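PDB 4C2L: endo-xylogalacturonan hydrolase A from Aspergillus tubingensis, which hydrolyses xylogalacturonan, a xylose-substituted galacturonan of the hairy regions of pectin, and requires a xylose-bearing galacturonic acid backbone for activity. Local coordinates for residues A[17-25]-A[34-42]; A[58-66]-A[86-96]. One frame throughout, in Å; residues are numbered along the deposited sequence.

Overall arrangement
Both contacts lie near the N-terminal end of the right-handed parallel beta-helix typical of glycoside hydrolase family 28. Contact 1 comes first in the chain, and both its segments precede those of contact 2. Their centres are about 17 Å apart. In contact 1, helix 32-42 is tied to the N-terminal strand 18-19 and the loop that follows. In contact 2, strand 62-63 pairs in parallel with residues 94-95, at the start of strand 95-97, on successive steps of the coil. The two meet directly: Leu39 of the helix packs on Leu64 and Ser66, and Thr36 on Asp63. The helix thus caps the end of the solenoid. Both contacts lie away from the predicted catalytic residues Asp210 and His233.

Contact 1 of 2, residues A[17-25]-A[34-42]; sequences AVCTPTAGG and AITEALSSC. With MAN (alpha-D-mannopyranose), chain C.
The Pro21 ring turns its CB-CG edge to helix 32-42. Pro21 CB rests on the backbone at Ile35 CA and lies 4.0 Å from Ile35 CG1. Pro21 CG reaches Ala38 CB, also at 4.0 Å. Ala38 CB serves a second neighbour, Cys19 CB, at 3.9 Å. The backbones come close here, Pro21 CA lying 5.1 Å from Ile35 CA. The Cys19-Cys42 disulfide joins strand 18-19 to the last residue of the helix. The bond from Cys19 SG to Cys42 SG is 2.0 Å, with a right-handed chi3 of 70°. Both cysteines hold SG anti to the carbonyl carbon (chi1 -77° and -79°), and from there the sulfurs meet. Further along, Ala34 CB packs 3.4 Å from Thr22 O. One water joins Ala17 N to Cys42 O. Another takes the Thr22 N-H and gives a bond of 2.8 Å to Ala34 O. Thr20 points away from the helix and carries an O-linked mannose on OG1, with Val18 CG1 against the sugar. Strand 18-19 pairs in parallel with strand 47-50, and helix 32-42 comes between them in the chain. Ile35 packs on Phe50, Leu58 and Leu62, while Leu39 packs on Ile48 and Leu64, capping the beta-helix.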
ATOM      1  N   ALA A  17      34.102   1.343   0.758  1.00 23.90           N
ATOM      2  CA  ALA A  17      34.380   2.278   1.884  1.00 23.74           C
ATOM      3  C   ALA A  17      33.098   2.610   2.653  1.00 23.74           C
ATOM      4  O   ALA A  17      31.993   2.467   2.120  1.00 23.33           O
ATOM      5  CB  ALA A  17      35.025   3.551   1.352  1.00 25.46           C
ATOM      6  N   VAL A  18      33.260   3.043   3.898  1.00 22.85           N
ATOM      7  CA  VAL A  18      32.135   3.386   4.772  1.00 22.88           C
ATOM      8  C   VAL A  18      32.138   4.889   5.075  1.00 22.91           C
ATOM      9  O   VAL A  18      33.163   5.450   5.444  1.00 23.04           O
ATOM     10  CB  VAL A  18      32.171   2.584   6.092  1.00 23.70           C
ATOM     11  CG1 VAL A  18      30.959   2.911   6.950  1.00 24.50           C
ATOM     12  CG2 VAL A  18      32.209   1.093   5.798  1.00 25.79           C
ATOM     13  N   CYS A  19      30.990   5.538   4.911  1.00 21.56           N
ATOM     14  CA  CYS A  19      30.879   6.983   5.111  1.00 22.01           C
ATOM     15  C   CYS A  19      29.814   7.233   6.170  1.00 20.06           C
ATOM     16  O   CYS A  19      28.744   6.618   6.125  1.00 20.06           O
ATOM     17  CB  CYS A  19      30.430   7.660   3.801  1.00 23.78           C
ATOM     18  SG  CYS A  19      31.699   7.858   2.514  1.00 32.46           S
ATOM     19  N   THR A  20      30.086   8.133   7.108  1.00 17.74           N
ATOM     20  CA  THR A  20      29.058   8.575   8.041  1.00 18.33           C
ATOM     21  C   THR A  20      28.722  10.031   7.766  1.00 17.56           C
ATOM     22  O   THR A  20      29.565  10.896   7.985  1.00 17.57           O
ATOM     23  CB  THR A  20      29.516   8.421   9.501  1.00 18.96           C
ATOM     24  OG1 THR A  20      29.874   7.054   9.718  1.00 20.66           O
ATOM     25  CG2 THR A  20      28.416   8.841  10.484  1.00 18.64           C
ATOM     26  N   PRO A  21      27.485  10.319   7.320  1.00 17.16           N
ATOM     27  CA  PRO A  21      27.160  11.724   7.018  1.00 16.99           C
ATOM     28  C   PRO A  21      27.261  12.600   8.246  1.00 16.91           C
ATOM     29  O   PRO A  21      26.874  12.191   9.343  1.00 15.70           O
ATOM     30  CB  PRO A  21      25.696  11.684   6.564  1.00 16.63           C
ATOM     31  CG  PRO A  21      25.361  10.241   6.375  1.00 16.75           C
ATOM     32  CD  PRO A  21      26.329   9.417   7.155  1.00 16.44           C
ATOM     33  N   THR A  22      27.763  13.815   8.050  1.00 17.88           N
ATOM     34  CA  THR A  22      27.847  14.788   9.130  1.00 19.81           C
ATOM     35  C   THR A  22      26.463  15.238   9.562  1.00 19.49           C
ATOM     36  O   THR A  22      25.692  15.729   8.755  1.00 19.60           O
ATOM     37  CB  THR A  22      28.656  16.020   8.678  1.00 22.05           C
ATOM     38  OG1 THR A  22      29.925  15.577   8.195  1.00 25.09           O
ATOM     39  CG2 THR A  22      28.854  16.981   9.835  1.00 24.08           C
ATOM     40  N   ALA A  23      26.145  15.036  10.836  1.00 19.62           N
ATOM     41  CA  ALA A  23      24.885  15.488  11.392  1.00 20.03           C
ATOM     42  C   ALA A  23      25.051  16.937  11.855  1.00 21.25           C
ATOM     43  O   ALA A  23      25.937  17.235  12.660  1.00 22.49           O
ATOM     44  CB  ALA A  23      24.473  14.583  12.552  1.00 20.37           C
ATOM     45  N   GLY A  24      24.212  17.835  11.341  1.00 20.51           N
ATOM     46  CA  GLY A  24      24.258  19.255  11.714  1.00 20.93           C
ATOM     47  C   GLY A  24      23.773  19.516  13.127  1.00 21.62           C
ATOM     48  O   GLY A  24      24.133  20.541  13.740  1.00 22.30           O
ATOM     49  N   GLY A  25      22.955  18.597  13.649  1.00 19.89           N
ATOM     50  CA  GLY A  25      22.456  18.664  15.025  1.00 21.00           C
ATOM     51  C   GLY A  25      21.370  19.697  15.274  1.00 22.17           C
ATOM     52  O   GLY A  25      21.035  20.000  16.422  1.00 22.19           O
ATOM     53  N   ALA A  34      24.747  16.764   3.206  1.00 12.25           N
ATOM     54  CA  ALA A  34      25.731  15.894   3.849  1.00 12.47           C
ATOM     55  C   ALA A  34      25.465  14.427   3.550  1.00 12.35           C
ATOM     56  O   ALA A  34      26.404  13.653   3.328  1.00 12.08           O
ATOM     57  CB  ALA A  34      25.756  16.119   5.357  1.00 12.25           C
ATOM     58  N   ILE A  35      24.186  14.050   3.548  1.00 11.96           N
ATOM     59  CA  ILE A  35      23.795  12.678   3.254  1.00 12.13           C
ATOM     60  C   ILE A  35      24.083  12.294   1.793  1.00 12.19           C
ATOM     61  O   ILE A  35      24.662  11.239   1.524  1.00 11.87           O
ATOM     62  CB  ILE A  35      22.311  12.435   3.615  1.00 11.79           C
ATOM     63  CG1 ILE A  35      22.093  12.650   5.122  1.00 11.97           C
ATOM     64  CG2 ILE A  35      21.870  11.049   3.160  1.00 11.69           C
ATOM     65  CD1 ILE A  35      20.630  12.762   5.545  1.00 12.61           C
ATOM     66  N   THR A  36      23.706  13.147   0.842  1.00 12.49           N
ATOM     67  CA  THR A  36      23.955  12.798  -0.559  1.00 13.12           C
ATOM     68  C   THR A  36      25.432  12.853  -0.901  1.00 13.24           C
ATOM     69  O   THR A  36      25.881  12.124  -1.774  1.00 14.12           O
ATOM     70  CB  THR A  36      23.118  13.625  -1.555  1.00 13.18           C
ATOM     71  OG1 THR A  36      23.378  15.017  -1.336  1.00 13.82           O
ATOM     72  CG2 THR A  36      21.623  13.331  -1.344  1.00 13.51           C
ATOM     73  N   GLU A  37      26.199  13.689  -0.215  1.00 14.52           N
ATOM     74  CA  GLU A  37      27.643  13.691  -0.456  1.00 14.99           C
ATOM     75  C   GLU A  37      28.251  12.383   0.045  1.00 15.03           C
ATOM     76  O   GLU A  37      29.103  11.809  -0.629  1.00 14.79           O
ATOM     77  CB  GLU A  37      28.334  14.897   0.171  1.00 17.51           C
ATOM     78  CG  GLU A  37      29.721  15.168  -0.420  1.00 20.14           C
ATOM     79  CD  GLU A  37      30.775  14.236   0.142  1.00 23.56           C
ATOM     80  OE1 GLU A  37      30.635  13.846   1.332  1.00 25.10           O
ATOM     81  OE2 GLU A  37      31.732  13.891  -0.599  1.00 24.85           O
ATOM     82  N   ALA A  38      27.798  11.915   1.210  1.00 14.69           N
ATOM     83  CA  ALA A  38      28.246  10.620   1.731  1.00 15.09           C
ATOM     84  C   ALA A  38      27.877   9.495   0.765  1.00 15.27           C
ATOM     85  O   ALA A  38      28.704   8.618   0.473  1.00 16.23           O
ATOM     86  CB  ALA A  38      27.648  10.357   3.112  1.00 15.84           C
ATOM     87  N   LEU A  39      26.648   9.526   0.248  1.00 14.57           N
ATOM     88  CA  LEU A  39      26.214   8.534  -0.731  1.00 16.05           C
ATOM     89  C   LEU A  39      27.034   8.620  -2.016  1.00 16.00           C
ATOM     90  O   LEU A  39      27.427   7.604  -2.583  1.00 16.58           O
ATOM     91  CB  LEU A  39      24.710   8.651  -1.030  1.00 17.64           C
ATOM     92  CG  LEU A  39      24.079   7.386  -1.623  1.00 21.54           C
ATOM     93  CD1 LEU A  39      24.082   6.243  -0.607  1.00 22.76           C
ATOM     94  CD2 LEU A  39      22.654   7.653  -2.090  1.00 22.49           C
ATOM     95  N   SER A  40      27.298   9.833  -2.481  1.00 15.88           N
ATOM     96  CA  SER A  40      28.091   9.993  -3.690  1.00 16.64           C
ATOM     97  C   SER A  40      29.514   9.473  -3.485  1.00 17.11           C
ATOM     98  O   SER A  40      30.105   8.833  -4.374  1.00 16.83           O
ATOM     99  CB  SER A  40      28.129  11.461  -4.114  1.00 17.48           C
ATOM    100  OG  SER A  40      28.619  11.517  -5.440  1.00 19.93           O
ATOM    101  N   SER A  41      30.051   9.722  -2.300  1.00 17.03           N
ATOM    102  CA  SER A  41      31.420   9.333  -2.006  1.00 19.71           C
ATOM    103  C   SER A  41      31.566   7.806  -1.831  1.00 20.85           C
ATOM    104  O   SER A  41      32.509   7.208  -2.362  1.00 21.68           O
ATOM    105  CB  SER A  41      31.915  10.080  -0.775  1.00 20.77           C
ATOM    106  OG  SER A  41      33.231   9.667  -0.442  1.00 24.81           O
ATOM    107  N   CYS A  42      30.628   7.191  -1.110  1.00 21.01           N
ATOM    108  CA  CYS A  42      30.714   5.771  -0.734  1.00 23.51           C
ATOM    109  C   CYS A  42      29.728   4.838  -1.441  1.00 24.61           C
ATOM    110  O   CYS A  42      29.844   3.611  -1.320  1.00 25.44           O
ATOM    111  CB  CYS A  42      30.545   5.614   0.778  1.00 25.51           C
ATOM    112  SG  CYS A  42      32.044   6.010   1.702  1.00 31.20           S
TER
HETATM  113  C1  MAN C 410      31.188   6.974  10.323  1.00 23.43           C
HETATM  114  C2  MAN C 410      31.689   5.593   9.902  1.00 26.47           C
HETATM  115  C3  MAN C 410      30.891   4.486  10.585  1.00 26.38           C
HETATM  116  C4  MAN C 410      30.781   4.723  12.089  1.00 27.11           C
HETATM  117  C5  MAN C 410      30.285   6.151  12.380  1.00 26.82           C
HETATM  118  C6  MAN C 410      30.230   6.476  13.870  1.00 29.08           C
HETATM  119  O2  MAN C 410      33.057   5.469  10.254  1.00 28.70           O
HETATM  120  O3  MAN C 410      31.529   3.250  10.319  1.00 26.78           O
HETATM  121  O4  MAN C 410      29.895   3.770  12.628  1.00 27.02           O
HETATM  122  O5  MAN C 410      31.136   7.085  11.739  1.00 24.28           O
HETATM  123  O6  MAN C 410      31.549   6.610  14.367  1.00 31.69           O
HETATM  124  O   HOH W   1      32.757   2.740  -1.479  1.00 28.16           O
HETATM  125  O   HOH W   2      28.645  13.929   5.019  1.00 24.91           O

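Contact 2 of 2, residues A[58-66]-A[86-96]; sequences LNSVLDLGS and YWSGRTAMISV. With SO4 (sulfate ion), chain F.
Leu64 CD1 touches two branched side chains of the next coil, 3.6 Å from Ile94 CG2 and 3.9 Å from Val96 CG2. Leu62 lies on the same sheet face as Ile94 and packs outside the pair against Ile35 and Thr36 of helix 32-42. A second apolar patch forms where Val61 CG2 meets Trp87 CZ3 at 3.7 Å. The Trp87 ring has Tyr86 CD2 over one face and Met93 CE over the other. Residues 62-63 pair in parallel with 94-95, as successive coils of a parallel beta-helix do. Leu62 N donates to Met93 O, Ser95 N to Leu62 O, and Leu64 N to Ser95 O; the last is almost straight, at 177°. Strand 95-97 starts the long parallel sheet that runs on through strand 134-139. Further out, Tyr86 OH accepts from Val61 N at 3.0 Å. With CG opposite its own backbone N (chi1 175°), the Tyr86 ring reaches across so that Asn59 O sits over its centre. Arg90 NE lies over the opposite face, toward the rim, and makes a weak bond to Tyr86 O. In the guanidinium plane, Arg90 NH1 donates at 2.8 Å to O4 of a sulfate, probably from the crystallisation liquor, and Thr91 N donates to its O3. At the far end Asp63 OD1 accepts from Gly65 N in an Asx turn, and a water links it to Ser95 O.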
ATOM      1  N   LEU A  58      15.995  16.202   7.739  1.00 12.54           N
ATOM      2  CA  LEU A  58      15.955  16.181   6.293  1.00 12.68           C
ATOM      3  C   LEU A  58      14.918  17.202   5.873  1.00 12.53           C
ATOM      4  O   LEU A  58      13.721  16.979   6.029  1.00 12.89           O
ATOM      5  CB  LEU A  58      15.582  14.776   5.800  1.00 13.23           C
ATOM      6  CG  LEU A  58      16.686  13.695   5.864  1.00 14.77           C
ATOM      7  CD1 LEU A  58      17.233  13.467   7.248  1.00 15.93           C
ATOM      8  CD2 LEU A  58      16.117  12.388   5.333  1.00 14.66           C
ATOM      9  N   ASN A  59      15.367  18.333   5.352  1.00 11.92           N
ATOM     10  CA  ASN A  59      14.442  19.439   5.097  1.00 11.87           C
ATOM     11  C   ASN A  59      14.138  19.633   3.608  1.00 11.84           C
ATOM     12  O   ASN A  59      13.581  20.670   3.190  1.00 12.15           O
ATOM     13  CB  ASN A  59      15.001  20.725   5.701  1.00 12.94           C
ATOM     14  CG  ASN A  59      15.143  20.646   7.204  1.00 13.65           C
ATOM     15  OD1 ASN A  59      14.569  19.763   7.846  1.00 14.18           O
ATOM     16  ND2 ASN A  59      15.926  21.567   7.779  1.00 13.94           N
ATOM     17  N   SER A  60      14.477  18.612   2.827  1.00 11.68           N
ATOM     18  CA  SER A  60      14.259  18.618   1.386  1.00 11.52           C
ATOM     19  C   SER A  60      14.217  17.186   0.889  1.00 11.47           C
ATOM     20  O   SER A  60      14.466  16.251   1.670  1.00 10.96           O
ATOM     21  CB  SER A  60      15.393  19.383   0.704  1.00 12.30           C
ATOM     22  OG  SER A  60      16.647  18.798   1.010  1.00 13.06           O
ATOM     23  N   VAL A  61      13.912  17.001  -0.397  1.00 11.17           N
ATOM     24  CA  VAL A  61      13.885  15.651  -0.981  1.00 11.02           C
ATOM     25  C   VAL A  61      15.253  14.987  -0.836  1.00 11.35           C
ATOM     26  O   VAL A  61      16.269  15.614  -1.149  1.00 11.62           O
ATOM     27  CB  VAL A  61      13.540  15.714  -2.475  1.00 11.10           C
ATOM     28  CG1 VAL A  61      13.691  14.334  -3.121  1.00 10.92           C
ATOM     29  CG2 VAL A  61      12.128  16.271  -2.661  1.00 11.11           C
ATOM     30  N   LEU A  62      15.275  13.745  -0.361  1.00 11.14           N
ATOM     31  CA  LEU A  62      16.513  12.957  -0.291  1.00 12.03           C
ATOM     32  C   LEU A  62      16.557  12.029  -1.489  1.00 12.70           C
ATOM     33  O   LEU A  62      15.752  11.104  -1.600  1.00 12.50           O
ATOM     34  CB  LEU A  62      16.556  12.118   0.993  1.00 12.48           C
ATOM     35  CG  LEU A  62      17.745  11.165   1.141  1.00 13.04           C
ATOM     36  CD1 LEU A  62      19.064  11.913   1.049  1.00 13.45           C
ATOM     37  CD2 LEU A  62      17.648  10.421   2.471  1.00 13.48           C
ATOM     38  N   ASP A  63      17.488  12.294  -2.391  1.00 13.09           N
ATOM     39  CA  ASP A  63      17.585  11.535  -3.620  1.00 14.45           C
ATOM     40  C   ASP A  63      18.702  10.508  -3.463  1.00 14.68           C
ATOM     41  O   ASP A  63      19.842  10.872  -3.169  1.00 15.22           O
ATOM     42  CB  ASP A  63      17.871  12.494  -4.781  1.00 16.49           C
ATOM     43  CG  ASP A  63      17.704  11.834  -6.123  1.00 18.47           C
ATOM     44  OD1 ASP A  63      18.446  10.864  -6.380  1.00 19.17           O
ATOM     45  OD2 ASP A  63      16.839  12.280  -6.919  1.00 20.72           O
ATOM     46  N   LEU A  64      18.366   9.233  -3.612  1.00 14.32           N
ATOM     47  CA  LEU A  64      19.331   8.144  -3.395  1.00 14.00           C
ATOM     48  C   LEU A  64      19.977   7.649  -4.692  1.00 14.50           C
ATOM     49  O   LEU A  64      20.586   6.571  -4.726  1.00 14.57           O
ATOM     50  CB  LEU A  64      18.667   6.977  -2.646  1.00 14.09           C
ATOM     51  CG  LEU A  64      18.093   7.317  -1.264  1.00 14.27           C
ATOM     52  CD1 LEU A  64      17.591   6.038  -0.582  1.00 14.23           C
ATOM     53  CD2 LEU A  64      19.124   8.024  -0.388  1.00 14.25           C
ATOM     54  N   GLY A  65      19.894   8.470  -5.732  1.00 15.58           N
ATOM     55  CA  GLY A  65      20.309   8.049  -7.066  1.00 16.60           C
ATOM     56  C   GLY A  65      21.769   7.663  -7.231  1.00 17.11           C
ATOM     57  O   GLY A  65      22.100   6.949  -8.166  1.00 19.00           O
ATOM     58  N   SER A  66      22.652   8.107  -6.349  1.00 17.69           N
ATOM     59  CA  SER A  66      24.071   7.763  -6.521  1.00 19.33           C
ATOM     60  C   SER A  66      24.406   6.374  -5.966  1.00 19.76           C
ATOM     61  O   SER A  66      25.540   5.912  -6.052  1.00 19.81           O
ATOM     62  CB  SER A  66      24.968   8.834  -5.911  1.00 21.05           C
ATOM     63  OG  SER A  66      24.810   8.828  -4.520  1.00 23.68           O
ATOM     64  N   TYR A  86       6.955  23.611   1.102  1.00 14.07           N
ATOM     65  CA  TYR A  86       8.010  22.935   0.344  1.00 12.82           C
ATOM     66  C   TYR A  86       7.496  21.641  -0.311  1.00 12.61           C
ATOM     67  O   TYR A  86       7.734  21.382  -1.500  1.00 12.09           O
ATOM     68  CB  TYR A  86       9.233  22.642   1.225  1.00 12.92           C
ATOM     69  CG  TYR A  86      10.265  21.832   0.486  1.00 12.59           C
ATOM     70  CD1 TYR A  86      11.204  22.458  -0.356  1.00 12.68           C
ATOM     71  CD2 TYR A  86      10.277  20.421   0.570  1.00 12.03           C
ATOM     72  CE1 TYR A  86      12.134  21.707  -1.063  1.00 12.19           C
ATOM     73  CE2 TYR A  86      11.197  19.674  -0.135  1.00 12.16           C
ATOM     74  CZ  TYR A  86      12.125  20.310  -0.941  1.00 12.40           C
ATOM     75  OH  TYR A  86      13.040  19.554  -1.628  1.00 11.93           O
ATOM     76  N   TRP A  87       6.800  20.825   0.471  1.00 11.69           N
ATOM     77  CA  TRP A  87       6.369  19.507  -0.003  1.00 11.69           C
ATOM     78  C   TRP A  87       5.215  19.548  -0.954  1.00 11.82           C
ATOM     79  O   TRP A  87       4.934  18.553  -1.634  1.00 11.27           O
ATOM     80  CB  TRP A  87       6.016  18.619   1.198  1.00 11.56           C
ATOM     81  CG  TRP A  87       7.245  18.270   1.979  1.00 11.66           C
ATOM     82  CD1 TRP A  87       7.580  18.648   3.280  1.00 12.12           C
ATOM     83  CD2 TRP A  87       8.378  17.480   1.504  1.00 12.00           C
ATOM     84  NE1 TRP A  87       8.815  18.142   3.628  1.00 12.29           N
ATOM     85  CE2 TRP A  87       9.344  17.432   2.609  1.00 12.06           C
ATOM     86  CE3 TRP A  87       8.681  16.829   0.316  1.00 12.31           C
ATOM     87  CZ2 TRP A  87      10.551  16.749   2.503  1.00 12.09           C
ATOM     88  CZ3 TRP A  87       9.897  16.133   0.225  1.00 12.02           C
ATOM     89  CH2 TRP A  87      10.807  16.100   1.294  1.00 12.37           C
ATOM     90  N   SER A  88       4.541  20.693  -1.029  1.00 12.76           N
ATOM     91  CA  SER A  88       3.353  20.835  -1.877  1.00 13.48           C
ATOM     92  C   SER A  88       3.585  20.346  -3.321  1.00 13.60           C
ATOM     93  O   SER A  88       4.448  20.871  -4.027  1.00 14.28           O
ATOM     94  CB  SER A  88       2.902  22.307  -1.899  1.00 14.19           C
ATOM     95  OG  SER A  88       1.691  22.420  -2.619  1.00 15.56           O
ATOM     96  N   GLY A  89       2.808  19.352  -3.742  1.00 13.52           N
ATOM     97  CA  GLY A  89       2.880  18.812  -5.096  1.00 13.44           C
ATOM     98  C   GLY A  89       4.119  17.992  -5.435  1.00 13.46           C
ATOM     99  O   GLY A  89       4.304  17.595  -6.593  1.00 14.23           O
ATOM    100  N   ARG A  90       4.982  17.749  -4.454  1.00 12.31           N
ATOM    101  CA  ARG A  90       6.187  16.974  -4.705  1.00 11.91           C
ATOM    102  C   ARG A  90       5.889  15.481  -4.756  1.00 11.78           C
ATOM    103  O   ARG A  90       5.017  14.984  -4.046  1.00 11.39           O
ATOM    104  CB  ARG A  90       7.268  17.279  -3.662  1.00 11.50           C
ATOM    105  CG  ARG A  90       7.799  18.703  -3.789  1.00 11.67           C
ATOM    106  CD  ARG A  90       9.146  18.860  -3.094  1.00 11.63           C
ATOM    107  NE  ARG A  90       9.663  20.217  -3.299  1.00 11.61           N
ATOM    108  CZ  ARG A  90      10.313  20.622  -4.396  1.00 11.55           C
ATOM    109  NH1 ARG A  90      10.545  19.787  -5.414  1.00 11.19           N
ATOM    110  NH2 ARG A  90      10.716  21.885  -4.471  1.00 11.74           N
ATOM    111  N   THR A  91       6.637  14.766  -5.590  1.00 11.68           N
ATOM    112  CA  THR A  91       6.425  13.340  -5.774  1.00 11.84           C
ATOM    113  C   THR A  91       6.883  12.491  -4.587  1.00 11.40           C
ATOM    114  O   THR A  91       6.156  11.599  -4.140  1.00 10.90           O
ATOM    115  CB  THR A  91       7.125  12.877  -7.064  1.00 13.00           C
ATOM    116  OG1 THR A  91       6.465  13.505  -8.169  1.00 14.58           O
ATOM    117  CG2 THR A  91       7.053  11.345  -7.224  1.00 12.80           C
ATOM    118  N   ALA A  92       8.097  12.755  -4.102  1.00 11.57           N
ATOM    119  CA  ALA A  92       8.792  11.825  -3.207  1.00 10.91           C
ATOM    120  C   ALA A  92       9.537  12.576  -2.111  1.00 10.98           C
ATOM    121  O   ALA A  92      10.086  13.651  -2.352  1.00 10.76           O
ATOM    122  CB  ALA A  92       9.797  11.016  -4.004  1.00 11.34           C
ATOM    123  N   MET A  93       9.554  11.999  -0.912  1.00 10.24           N
ATOM    124  CA  MET A  93      10.419  12.515   0.146  1.00 10.33           C
ATOM    125  C   MET A  93      11.776  11.833   0.052  1.00 10.63           C
ATOM    126  O   MET A  93      12.812  12.497   0.142  1.00 10.70           O
ATOM    127  CB  MET A  93       9.766  12.258   1.495  1.00 10.37           C
ATOM    128  CG  MET A  93       8.365  12.852   1.525  1.00 10.54           C
ATOM    129  SD  MET A  93       7.525  12.605   3.094  1.00 12.33           S
ATOM    130  CE  MET A  93       8.347  13.830   4.094  1.00 11.81           C
ATOM    131  N   ILE A  94      11.771  10.508  -0.101  1.00 10.53           N
ATOM    132  CA  ILE A  94      12.980   9.764  -0.465  1.00 10.81           C
ATOM    133  C   ILE A  94      12.757   9.219  -1.870  1.00 11.72           C
ATOM    134  O   ILE A  94      11.824   8.433  -2.104  1.00 11.38           O
ATOM    135  CB  ILE A  94      13.269   8.584   0.501  1.00 10.84           C
ATOM    136  CG1 ILE A  94      13.397   9.099   1.934  1.00 10.95           C
ATOM    137  CG2 ILE A  94      14.539   7.853   0.086  1.00 11.02           C
ATOM    138  CD1 ILE A  94      13.399   7.978   2.974  1.00 11.48           C
ATOM    139  N   SER A  95      13.598   9.661  -2.806  1.00 12.03           N
ATOM    140  CA  SER A  95      13.416   9.294  -4.222  1.00 12.76           C
ATOM    141  C   SER A  95      14.465   8.252  -4.616  1.00 13.14           C
ATOM    142  O   SER A  95      15.668   8.474  -4.435  1.00 12.78           O
ATOM    143  CB  SER A  95      13.513  10.535  -5.113  1.00 13.57           C
ATOM    144  OG  SER A  95      13.563  10.148  -6.489  1.00 15.85           O
ATOM    145  N   VAL A  96      14.004   7.108  -5.128  1.00 12.86           N
ATOM    146  CA  VAL A  96      14.896   6.008  -5.496  1.00 13.30           C
ATOM    147  C   VAL A  96      14.584   5.705  -6.955  1.00 13.12           C
ATOM    148  O   VAL A  96      13.722   4.874  -7.263  1.00 12.64           O
ATOM    149  CB  VAL A  96      14.692   4.761  -4.596  1.00 12.82           C
ATOM    150  CG1 VAL A  96      15.740   3.690  -4.895  1.00 13.46           C
ATOM    151  CG2 VAL A  96      14.775   5.141  -3.115  1.00 13.83           C
TER
HETATM  152  S   SO4 F1408       9.150  17.214  -7.291  1.00 17.00           S
HETATM  153  O1  SO4 F1408       8.189  18.345  -7.333  1.00 17.57           O
HETATM  154  O2  SO4 F1408      10.157  17.443  -8.353  1.00 16.23           O
HETATM  155  O3  SO4 F1408       8.401  15.964  -7.541  1.00 16.07           O
HETATM  156  O4  SO4 F1408       9.835  17.167  -5.976  1.00 14.79           O
HETATM  157  O   HOH W   3      17.106   8.303  -7.066  1.00 22.42           O
HETATM  158  O   HOH W   4      15.519  10.498  -7.902  1.00 31.25           O